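Local coordinates for protein phosphoribosylaminoimidazole-succinocarboxamide synthase (Saccharomyces cerevisiae, PDB 2CNV) that catalyses the ATP-dependent joining of CAIR and L-aspartate to form SAICAR in de novo purine biosynthesis, at residues Lys59-Trp64 with Asp233-Pro238; Ile120-Ile125 with Ile213-Phe218; Lys209-Ala214 with Ser241-Gly246. All coordinates share one frame; numbering follows the deposited sequence.

Contact 1: Lys59-Trp64 with Asp233-Pro238; sequences KLSEFW and DEVLTP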
# COMPACT_ATOMS: atom_id res chain seq x y z
N LYS A 59 2.78 -9.68 5.32
CA LYS A 59 1.73 -10.57 5.80
C LYS A 59 0.33 -9.96 5.69
O LYS A 59 -0.63 -10.68 5.38
CB LYS A 59 2.02 -11.03 7.23
CG LYS A 59 3.26 -11.89 7.36
CD LYS A 59 3.45 -12.38 8.78
CE LYS A 59 4.42 -13.55 8.83
NZ LYS A 59 3.85 -14.74 8.12
N LEU A 60 0.21 -8.66 5.94
CA LEU A 60 -1.08 -7.97 5.78
C LEU A 60 -1.55 -7.98 4.32
O LEU A 60 -2.73 -8.23 4.03
CB LEU A 60 -1.02 -6.53 6.30
CG LEU A 60 -2.35 -5.75 6.28
CD1 LEU A 60 -3.51 -6.48 7.01
CD2 LEU A 60 -2.17 -4.34 6.84
N SER A 61 -0.62 -7.68 3.42
CA SER A 61 -0.92 -7.74 1.98
C SER A 61 -1.35 -9.15 1.58
O SER A 61 -2.36 -9.31 0.89
CB SER A 61 0.26 -7.24 1.15
OG SER A 61 -0.08 -7.17 -0.23
N GLU A 62 -0.61 -10.17 2.04
CA GLU A 62 -0.97 -11.57 1.78
C GLU A 62 -2.37 -11.91 2.28
O GLU A 62 -3.13 -12.62 1.61
CB GLU A 62 0.02 -12.52 2.45
CG GLU A 62 1.41 -12.54 1.85
CD GLU A 62 2.28 -13.59 2.50
OE1 GLU A 62 2.94 -13.27 3.50
OE2 GLU A 62 2.26 -14.73 2.02
N PHE A 63 -2.70 -11.41 3.47
CA PHE A 63 -4.04 -11.56 4.03
C PHE A 63 -5.12 -11.01 3.10
O PHE A 63 -6.15 -11.67 2.88
CB PHE A 63 -4.17 -10.89 5.41
CG PHE A 63 -5.60 -10.77 5.89
CD1 PHE A 63 -6.19 -11.79 6.63
CD2 PHE A 63 -6.37 -9.64 5.57
CE1 PHE A 63 -7.53 -11.69 7.04
CE2 PHE A 63 -7.71 -9.54 5.97
CZ PHE A 63 -8.29 -10.56 6.71
N TRP A 64 -4.91 -9.81 2.56
CA TRP A 64 -5.90 -9.18 1.69
C TRP A 64 -6.02 -9.93 0.35
O TRP A 64 -7.12 -10.07 -0.18
CB TRP A 64 -5.59 -7.70 1.44
CG TRP A 64 -5.81 -6.76 2.62
CD1 TRP A 64 -4.87 -5.98 3.24
CD2 TRP A 64 -7.05 -6.48 3.30
NE1 TRP A 64 -5.44 -5.24 4.25
CE2 TRP A 64 -6.78 -5.53 4.31
CE3 TRP A 64 -8.37 -6.94 3.15
CZ2 TRP A 64 -7.77 -5.03 5.18
CZ3 TRP A 64 -9.37 -6.44 4.01
CH2 TRP A 64 -9.06 -5.50 5.01
N ASP A 233 0.97 -5.29 -7.06
CA ASP A 233 1.55 -4.48 -5.96
C ASP A 233 1.08 -4.83 -4.54
O ASP A 233 0.50 -5.89 -4.32
CB ASP A 233 1.37 -2.98 -6.24
CG ASP A 233 2.54 -2.14 -5.74
OD1 ASP A 233 3.70 -2.47 -6.08
OD2 ASP A 233 2.31 -1.13 -5.03
N GLU A 234 1.35 -3.96 -3.56
CA GLU A 234 0.89 -4.16 -2.19
C GLU A 234 -0.57 -3.73 -2.05
O GLU A 234 -1.05 -2.84 -2.77
CB GLU A 234 1.78 -3.44 -1.18
CG GLU A 234 1.61 -1.92 -1.11
CD GLU A 234 2.37 -1.28 0.04
OE1 GLU A 234 2.53 -1.91 1.12
OE2 GLU A 234 2.82 -0.13 -0.13
N VAL A 235 -1.26 -4.37 -1.12
CA VAL A 235 -2.71 -4.26 -1.04
C VAL A 235 -3.16 -3.81 0.35
O VAL A 235 -2.89 -4.48 1.35
CB VAL A 235 -3.36 -5.61 -1.44
CG1 VAL A 235 -4.87 -5.54 -1.32
CG2 VAL A 235 -2.97 -5.97 -2.86
N LEU A 236 -3.86 -2.68 0.38
CA LEU A 236 -4.56 -2.18 1.57
C LEU A 236 -3.72 -2.24 2.85
O LEU A 236 -4.16 -2.76 3.87
CB LEU A 236 -5.91 -2.89 1.73
CG LEU A 236 -6.97 -2.52 0.68
CD1 LEU A 236 -7.85 -3.71 0.34
CD2 LEU A 236 -7.80 -1.34 1.14
N THR A 237 -2.50 -1.72 2.78
CA THR A 237 -1.64 -1.57 3.97
C THR A 237 -1.64 -0.09 4.39
O THR A 237 -2.09 0.76 3.62
CB THR A 237 -0.19 -1.99 3.67
OG1 THR A 237 0.40 -1.02 2.80
CG2 THR A 237 -0.14 -3.36 3.01
N PRO A 238 -1.12 0.23 5.60
CA PRO A 238 -1.05 1.64 5.98
C PRO A 238 -0.09 2.46 5.12
O PRO A 238 -0.11 3.69 5.20
CB PRO A 238 -0.55 1.60 7.43
CG PRO A 238 -0.69 0.21 7.88
CD PRO A 238 -0.60 -0.65 6.66
O HOH W 1 2.37 -7.05 -1.74
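S61 and V235 are the pair whose CA atoms come nearest, 4.9 Å apart. Residues 59-64 are regular helix. Residues 233-238 are irregular, and L236 has left-handed backbone angles (phi 46°). One short piece of helix therefore meets a stretch of kinked chain.

The S61 hydroxyl carries the polar part. Its OG is anti to the backbone N (chi1 -174°), which directs it to the V235 amide. V235 N donates to S61 OG at 3.2 Å, in a bent bond. Water 1 lies 2.9 Å from S61 OG and gives a weak bond to D233 O, so it bridges helix and loop.

The contact is buried near the centre of the chain, within the SAICAR synthetase fold. Segment 59-64 lies on helix 53-67. Segment 233-238 is an irregular part of strand 228-245, in the mixed sheet, and the helix packs against this break. The side chain of E234 is about 7 Å from the bound ligand SSS, an analogue of the product nucleotide.

W64 supplies the aromatic part. L236 CB sits over one face of its indole, 3.6 Å from the centroid of the five-membered ring. F63 CD2 lies over the opposite face. W64 NE1 makes a weak, strongly bent bond to L236 O at 2.8 Å. Nearer the backbone, W64 CB touches V235 CG1 at 3.6 Å. C202 of helix 185-208 adjoins both W64 and L236.

L60 and P238 meet tip to tip, with L60 CD2 4.0 Å from P238 CD. L60 also touches L299 and T300 of helix 282-300. Within the loop, T237 OG1 donates weakly to E234 OE1. T237 OG1 is also hydrogen-bonded to D239 N.

Contact 2: Ile120-Ile125 with Ile213-Phe218; sequences IVRGYI and IADTKF. With SSS (N-{[5-amino-1-(5-O-phosphono-beta-D-arabinofuranosyl)-1H-imidazol-4-yl]carbonyl}-L-aspartic acid), chain D.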
# COMPACT_ATOMS: atom_id res chain seq x y z
N ILE A 120 -6.60 4.82 -7.45
CA ILE A 120 -6.97 5.30 -6.13
C ILE A 120 -8.48 5.26 -6.01
O ILE A 120 -9.20 5.65 -6.94
CB ILE A 120 -6.43 6.74 -5.91
CG1 ILE A 120 -4.90 6.73 -5.87
CG2 ILE A 120 -7.03 7.37 -4.64
CD1 ILE A 120 -4.26 8.10 -6.10
N VAL A 121 -8.96 4.76 -4.88
CA VAL A 121 -10.37 4.81 -4.55
C VAL A 121 -10.47 5.52 -3.21
O VAL A 121 -9.73 5.19 -2.28
CB VAL A 121 -11.01 3.40 -4.45
CG1 VAL A 121 -12.47 3.50 -4.01
CG2 VAL A 121 -10.91 2.68 -5.80
N ARG A 122 -11.39 6.49 -3.12
CA ARG A 122 -11.59 7.28 -1.91
C ARG A 122 -13.00 7.04 -1.40
O ARG A 122 -13.96 7.24 -2.13
CB ARG A 122 -11.43 8.77 -2.22
CG ARG A 122 -10.12 9.15 -2.92
CD ARG A 122 -10.09 10.66 -3.16
NE ARG A 122 -8.92 11.04 -3.95
CZ ARG A 122 -7.77 11.47 -3.43
NH1 ARG A 122 -7.62 11.57 -2.12
NH2 ARG A 122 -6.77 11.79 -4.23
N GLY A 123 -13.12 6.59 -0.15
CA GLY A 123 -14.45 6.45 0.47
C GLY A 123 -14.81 7.68 1.26
O GLY A 123 -15.97 7.92 1.56
N TYR A 124 -13.79 8.47 1.61
CA TYR A 124 -13.93 9.63 2.48
C TYR A 124 -13.13 10.79 1.89
O TYR A 124 -12.09 10.57 1.25
CB TYR A 124 -13.40 9.32 3.90
CG TYR A 124 -14.13 8.19 4.62
CD1 TYR A 124 -13.96 6.86 4.23
CD2 TYR A 124 -14.99 8.47 5.69
CE1 TYR A 124 -14.64 5.83 4.87
CE2 TYR A 124 -15.67 7.44 6.34
CZ TYR A 124 -15.49 6.13 5.93
OH TYR A 124 -16.16 5.10 6.57
N ILE A 125 -13.59 12.01 2.09
CA ILE A 125 -12.89 13.17 1.51
C ILE A 125 -11.78 13.64 2.45
O ILE A 125 -12.04 14.13 3.55
CB ILE A 125 -13.85 14.32 1.08
CG1 ILE A 125 -13.12 15.35 0.20
CG2 ILE A 125 -14.52 14.98 2.30
CD1 ILE A 125 -14.05 16.28 -0.57
N ILE A 213 -10.53 2.56 6.64
CA ILE A 213 -9.65 2.78 5.50
C ILE A 213 -10.27 3.87 4.62
O ILE A 213 -11.20 3.63 3.84
CB ILE A 213 -9.40 1.46 4.72
CG1 ILE A 213 -8.90 0.38 5.69
CG2 ILE A 213 -8.41 1.68 3.54
CD1 ILE A 213 -8.61 -0.99 5.05
N ALA A 214 -9.76 5.09 4.79
CA ALA A 214 -10.34 6.30 4.17
C ALA A 214 -10.22 6.28 2.64
O ALA A 214 -11.11 6.77 1.92
CB ALA A 214 -9.67 7.54 4.73
N ASP A 215 -9.11 5.73 2.16
CA ASP A 215 -8.82 5.62 0.74
C ASP A 215 -7.67 4.64 0.57
O ASP A 215 -7.04 4.23 1.56
CB ASP A 215 -8.51 7.00 0.13
CG ASP A 215 -7.40 7.74 0.87
OD1 ASP A 215 -6.40 7.09 1.24
OD2 ASP A 215 -7.51 8.96 1.06
N THR A 216 -7.39 4.25 -0.67
CA THR A 216 -6.34 3.29 -0.96
C THR A 216 -5.87 3.45 -2.39
O THR A 216 -6.63 3.89 -3.26
CB THR A 216 -6.81 1.82 -0.72
OG1 THR A 216 -5.67 0.94 -0.66
CG2 THR A 216 -7.75 1.35 -1.81
N LYS A 217 -4.62 3.07 -2.63
CA LYS A 217 -4.05 3.07 -3.96
C LYS A 217 -3.80 1.62 -4.39
O LYS A 217 -2.99 0.94 -3.79
CB LYS A 217 -2.76 3.88 -3.97
CG LYS A 217 -2.07 4.01 -5.32
CD LYS A 217 -1.04 5.15 -5.30
CE LYS A 217 0.23 4.76 -4.55
NZ LYS A 217 1.10 5.94 -4.25
N PHE A 218 -4.53 1.16 -5.40
CA PHE A 218 -4.27 -0.15 -5.98
C PHE A 218 -3.38 0.01 -7.21
O PHE A 218 -3.37 1.07 -7.84
CB PHE A 218 -5.57 -0.83 -6.45
CG PHE A 218 -6.52 -1.21 -5.34
CD1 PHE A 218 -6.18 -2.15 -4.38
CD2 PHE A 218 -7.80 -0.66 -5.31
CE1 PHE A 218 -7.08 -2.51 -3.38
CE2 PHE A 218 -8.71 -1.02 -4.33
CZ PHE A 218 -8.35 -1.94 -3.35
PA SSS D . -3.65 12.01 -1.63
O1A SSS D . -2.58 12.47 -0.68
O2A SSS D . -3.44 12.48 -3.05
O3A SSS D . -5.05 12.16 -1.12
O5' SSS D . -3.44 10.42 -1.72
C5' SSS D . -4.01 9.63 -2.76
C4' SSS D . -3.72 8.16 -2.48
O4' SSS D . -2.33 8.03 -2.19
C1' SSS D . -2.15 7.03 -1.18
N9 SSS D . -0.93 7.26 -0.37
C4 SSS D . -0.33 8.39 0.01
O6 SSS D . 1.82 10.27 0.83
N3 SSS D . -0.80 9.65 -0.26
C6 SSS D . 1.72 9.16 1.33
N6 SSS D . 2.41 8.78 2.41
C61 SSS D . 3.34 9.65 3.12
C62 SSS D . 4.72 9.61 2.52
C63 SSS D . 3.36 9.12 4.55
C64 SSS D . 2.62 10.06 5.47
O65 SSS D . 5.65 10.15 3.15
O66 SSS D . 4.92 9.05 1.42
O67 SSS D . 1.49 9.71 5.89
O68 SSS D . 3.15 11.15 5.79
C5 SSS D . 0.81 8.14 0.74
N7 SSS D . 0.91 6.79 0.78
C8 SSS D . -0.15 6.28 0.10
C2' SSS D . -3.46 6.91 -0.41
O2' SSS D . -3.47 7.47 0.90
C3' SSS D . -4.47 7.65 -1.26
O3' SSS D . -5.43 6.65 -1.59
O HOH W 2 -9.37 10.54 0.13
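R122 and D215 lie side by side and point the same way, each set by its torsions. D215 CG falls between the backbone N and the carbonyl carbon (chi1 54°), which brings the carboxylate to the sugar hydroxyls. The R122 chain is extended from CG to NE (chi3 -174°), which carries the guanidinium out to the phosphate.

R122 NH1 donates to SSS O3A at 2.8 Å in a nearly straight bond. D215 OD1 accepts from SSS O2' at 3.0 Å and, weakly, from SSS O3'. The guanidinium and carboxylate planes are 87° apart. Opposite charges lie near each other, R122 NH1 and D215 OD2 being 4.1 Å apart, but the oxygen is well out of the guanidinium plane and no salt bridge forms. Water 2 joins them: it accepts from R122 NH1 and donates to D215 OD2 at 2.6 Å and to Y124 O. D215 OD2 also forms a salt bridge with R242. T160 and H140 hold the other guanidinium nitrogens.

Strands 113-122 and 211-223 are antiparallel neighbours in the mixed sheet. V121 and T216 form a hydrogen-bonded pair, with V121 N to T216 O at 3.0 Å and T216 N returning to V121 O. The chain turns a corner at G123. There A214 O takes two donors, G123 N at 2.9 Å and Y124 N.

I120 backs the sugar. Its CD1 is 3.7 Å from SSS C4', and its CG1 is 4.0 Å from K217 CG. With an alanine here, the C4' and C5' carbons are likely to lose their apolar support and K217 CG its neighbour.

The sheet thus offers an acceptor to the sugar hydroxyls and a donor to the phosphate from adjacent strands. This fits recognition of the ribotide part of the nucleotide.

Contact 3: Lys209-Ala214 with Ser241-Gly246; sequences KGIIIA and SRFWNG. With SSS (N-{[5-amino-1-(5-O-phosphono-beta-D-arabinofuranosyl)-1H-imidazol-4-yl]carbonyl}-L-aspartic acid), chain D.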
# COMPACT_ATOMS: atom_id res chain seq x y z
N LYS A 209 -13.79 -4.23 12.19
CA LYS A 209 -12.65 -4.52 13.07
C LYS A 209 -12.13 -3.28 13.82
O LYS A 209 -11.25 -3.39 14.67
CB LYS A 209 -11.51 -5.19 12.28
CG LYS A 209 -11.85 -6.58 11.71
CD LYS A 209 -12.04 -7.62 12.80
CE LYS A 209 -12.17 -9.02 12.22
NZ LYS A 209 -13.51 -9.27 11.61
N GLY A 210 -12.65 -2.10 13.48
CA GLY A 210 -12.32 -0.86 14.19
C GLY A 210 -11.40 0.11 13.47
O GLY A 210 -10.99 1.13 14.04
N ILE A 211 -11.08 -0.20 12.21
CA ILE A 211 -10.21 0.67 11.41
C ILE A 211 -10.97 1.19 10.18
O ILE A 211 -11.56 0.42 9.42
CB ILE A 211 -8.88 -0.04 10.99
CG1 ILE A 211 -8.01 -0.31 12.22
CG2 ILE A 211 -8.09 0.80 9.97
CD1 ILE A 211 -6.86 -1.27 11.97
N ILE A 212 -10.97 2.51 10.01
CA ILE A 212 -11.52 3.10 8.80
C ILE A 212 -10.40 3.25 7.77
O ILE A 212 -9.42 3.93 8.02
CB ILE A 212 -12.20 4.46 9.06
CG1 ILE A 212 -13.41 4.27 10.00
CG2 ILE A 212 -12.63 5.10 7.73
CD1 ILE A 212 -14.16 5.55 10.34
N ILE A 213 -10.53 2.56 6.64
CA ILE A 213 -9.65 2.78 5.50
C ILE A 213 -10.27 3.87 4.62
O ILE A 213 -11.20 3.63 3.84
CB ILE A 213 -9.40 1.46 4.72
CG1 ILE A 213 -8.90 0.38 5.69
CG2 ILE A 213 -8.41 1.68 3.54
CD1 ILE A 213 -8.61 -0.99 5.05
N ALA A 214 -9.76 5.09 4.79
CA ALA A 214 -10.34 6.30 4.17
C ALA A 214 -10.22 6.28 2.64
O ALA A 214 -11.11 6.77 1.92
CB ALA A 214 -9.67 7.54 4.73
N SER A 241 -2.54 3.13 1.83
CA SER A 241 -3.89 3.58 2.19
C SER A 241 -3.80 4.52 3.38
O SER A 241 -2.76 4.60 4.03
CB SER A 241 -4.75 2.39 2.60
OG SER A 241 -4.42 1.22 1.86
N ARG A 242 -4.90 5.23 3.66
CA ARG A 242 -5.06 6.00 4.89
C ARG A 242 -5.87 5.22 5.92
O ARG A 242 -7.06 4.99 5.73
CB ARG A 242 -5.74 7.34 4.60
CG ARG A 242 -4.78 8.42 4.17
CD ARG A 242 -5.48 9.77 4.06
NE ARG A 242 -4.54 10.78 3.60
CZ ARG A 242 -4.39 11.18 2.34
NH1 ARG A 242 -5.14 10.67 1.36
NH2 ARG A 242 -3.48 12.10 2.05
N PHE A 243 -5.20 4.81 6.99
CA PHE A 243 -5.82 4.12 8.10
C PHE A 243 -6.20 5.13 9.18
O PHE A 243 -5.38 5.95 9.58
CB PHE A 243 -4.87 3.06 8.69
CG PHE A 243 -4.82 1.75 7.92
CD1 PHE A 243 -5.22 1.66 6.59
CD2 PHE A 243 -4.35 0.60 8.55
CE1 PHE A 243 -5.16 0.44 5.89
CE2 PHE A 243 -4.28 -0.62 7.87
CZ PHE A 243 -4.69 -0.70 6.54
N TRP A 244 -7.45 5.06 9.64
CA TRP A 244 -7.94 5.87 10.75
C TRP A 244 -8.53 4.97 11.83
O TRP A 244 -9.17 3.96 11.53
CB TRP A 244 -9.05 6.81 10.28
CG TRP A 244 -8.64 7.90 9.32
CD1 TRP A 244 -7.40 8.42 9.13
CD2 TRP A 244 -9.51 8.62 8.44
NE1 TRP A 244 -7.43 9.41 8.18
CE2 TRP A 244 -8.72 9.55 7.74
CE3 TRP A 244 -10.89 8.56 8.17
CZ2 TRP A 244 -9.25 10.43 6.78
CZ3 TRP A 244 -11.43 9.43 7.22
CH2 TRP A 244 -10.61 10.35 6.54
N ASN A 245 -8.36 5.39 13.08
CA ASN A 245 -9.08 4.81 14.22
C ASN A 245 -10.58 5.09 14.12
O ASN A 245 -11.02 6.25 14.18
CB ASN A 245 -8.51 5.35 15.54
CG ASN A 245 -9.21 4.78 16.78
OD1 ASN A 245 -10.38 4.39 16.74
ND2 ASN A 245 -8.50 4.77 17.89
N GLY A 246 -11.35 4.02 13.99
CA GLY A 246 -12.79 4.11 13.75
C GLY A 246 -13.58 4.66 14.92
O GLY A 246 -14.57 5.37 14.71
PA SSS D . -3.65 12.01 -1.63
O1A SSS D . -2.58 12.47 -0.68
O2A SSS D . -3.44 12.48 -3.05
O3A SSS D . -5.05 12.16 -1.12
O5' SSS D . -3.44 10.42 -1.72
C5' SSS D . -4.01 9.63 -2.76
C4' SSS D . -3.72 8.16 -2.48
O4' SSS D . -2.33 8.03 -2.19
C1' SSS D . -2.15 7.03 -1.18
N9 SSS D . -0.93 7.26 -0.37
C4 SSS D . -0.33 8.39 0.01
O6 SSS D . 1.82 10.27 0.83
N3 SSS D . -0.80 9.65 -0.26
C6 SSS D . 1.72 9.16 1.33
N6 SSS D . 2.41 8.78 2.41
C61 SSS D . 3.34 9.65 3.12
C62 SSS D . 4.72 9.61 2.52
C63 SSS D . 3.36 9.12 4.55
C64 SSS D . 2.62 10.06 5.47
O65 SSS D . 5.65 10.15 3.15
O66 SSS D . 4.92 9.05 1.42
O67 SSS D . 1.49 9.71 5.89
O68 SSS D . 3.15 11.15 5.79
C5 SSS D . 0.81 8.14 0.74
N7 SSS D . 0.91 6.79 0.78
C8 SSS D . -0.15 6.28 0.10
C2' SSS D . -3.46 6.91 -0.41
O2' SSS D . -3.47 7.47 0.90
C3' SSS D . -4.47 7.65 -1.26
O3' SSS D . -5.43 6.65 -1.59
O HOH W 3 -12.08 1.71 16.40
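A214 CB sits over one face of the W244 indole, 3.4 Å from the centroid of the six-membered ring and only 9° off its normal. This is a close CH-pi contact. I212 CG2 approaches the same ring obliquely, 3.9 Å from W244 CE3. On the other side of the strands, I211 CG2 lies over the face of F243. I213 runs alongside F243, with I213 CG1 3.7 Å from F243 CE1. L299 of helix 282-300 touches both I211 and F243. The backbones are hydrogen-bonded here as well: I212 N bonds to W244 O at 2.8 Å, and W244 N returns to I212 O.

The far end is looser and partly exposed. G246 N bonds to G210 O at 2.9 Å, approaching from above the carbonyl plane. Water 3 donates to G210 O and to N245 OD1. A CB on G246 would clash with G210 O, so the close approach of the two chains there suits a glycine. G210 itself ends helix 185-208 in a Schellman motif.

At the opposite end R242 leaves the strand pair. Its extended chain takes the guanidinium edge to the ligand phosphate. R242 NH1 donates to SSS O3A at 2.9 Å and R242 NH2 to SSS O1A at 2.9 Å. The two strands are the arms of an antiparallel beta hairpin, which carries a phosphate-binding arginine of the site that holds the SAICAR-like ligand SSS.

Contacts 2 and 3 sit side by side on strand 211-223, their centres about 10 Å apart, and share I213 and A214. A salt bridge ties them: D215 OD2 is 2.9 Å from R242 NH1. R122 NH1 and R242 NH1 both donate to O3A of SSS. D215 joins R242 through OD2 and the sugar hydroxyls through OD1. T216 OG1 and S241 OG, 2.8 Å apart, probably form a hydrogen bond. Contact 1 is farther off, its centre about 14 Å from each of the others. L236 links it to both: its CD2 packs on T216 OG1 at 3.6 Å, and its O lies 3.4 Å from F243 CZ. Helix 53-67 thus meets the ligand-binding sheet.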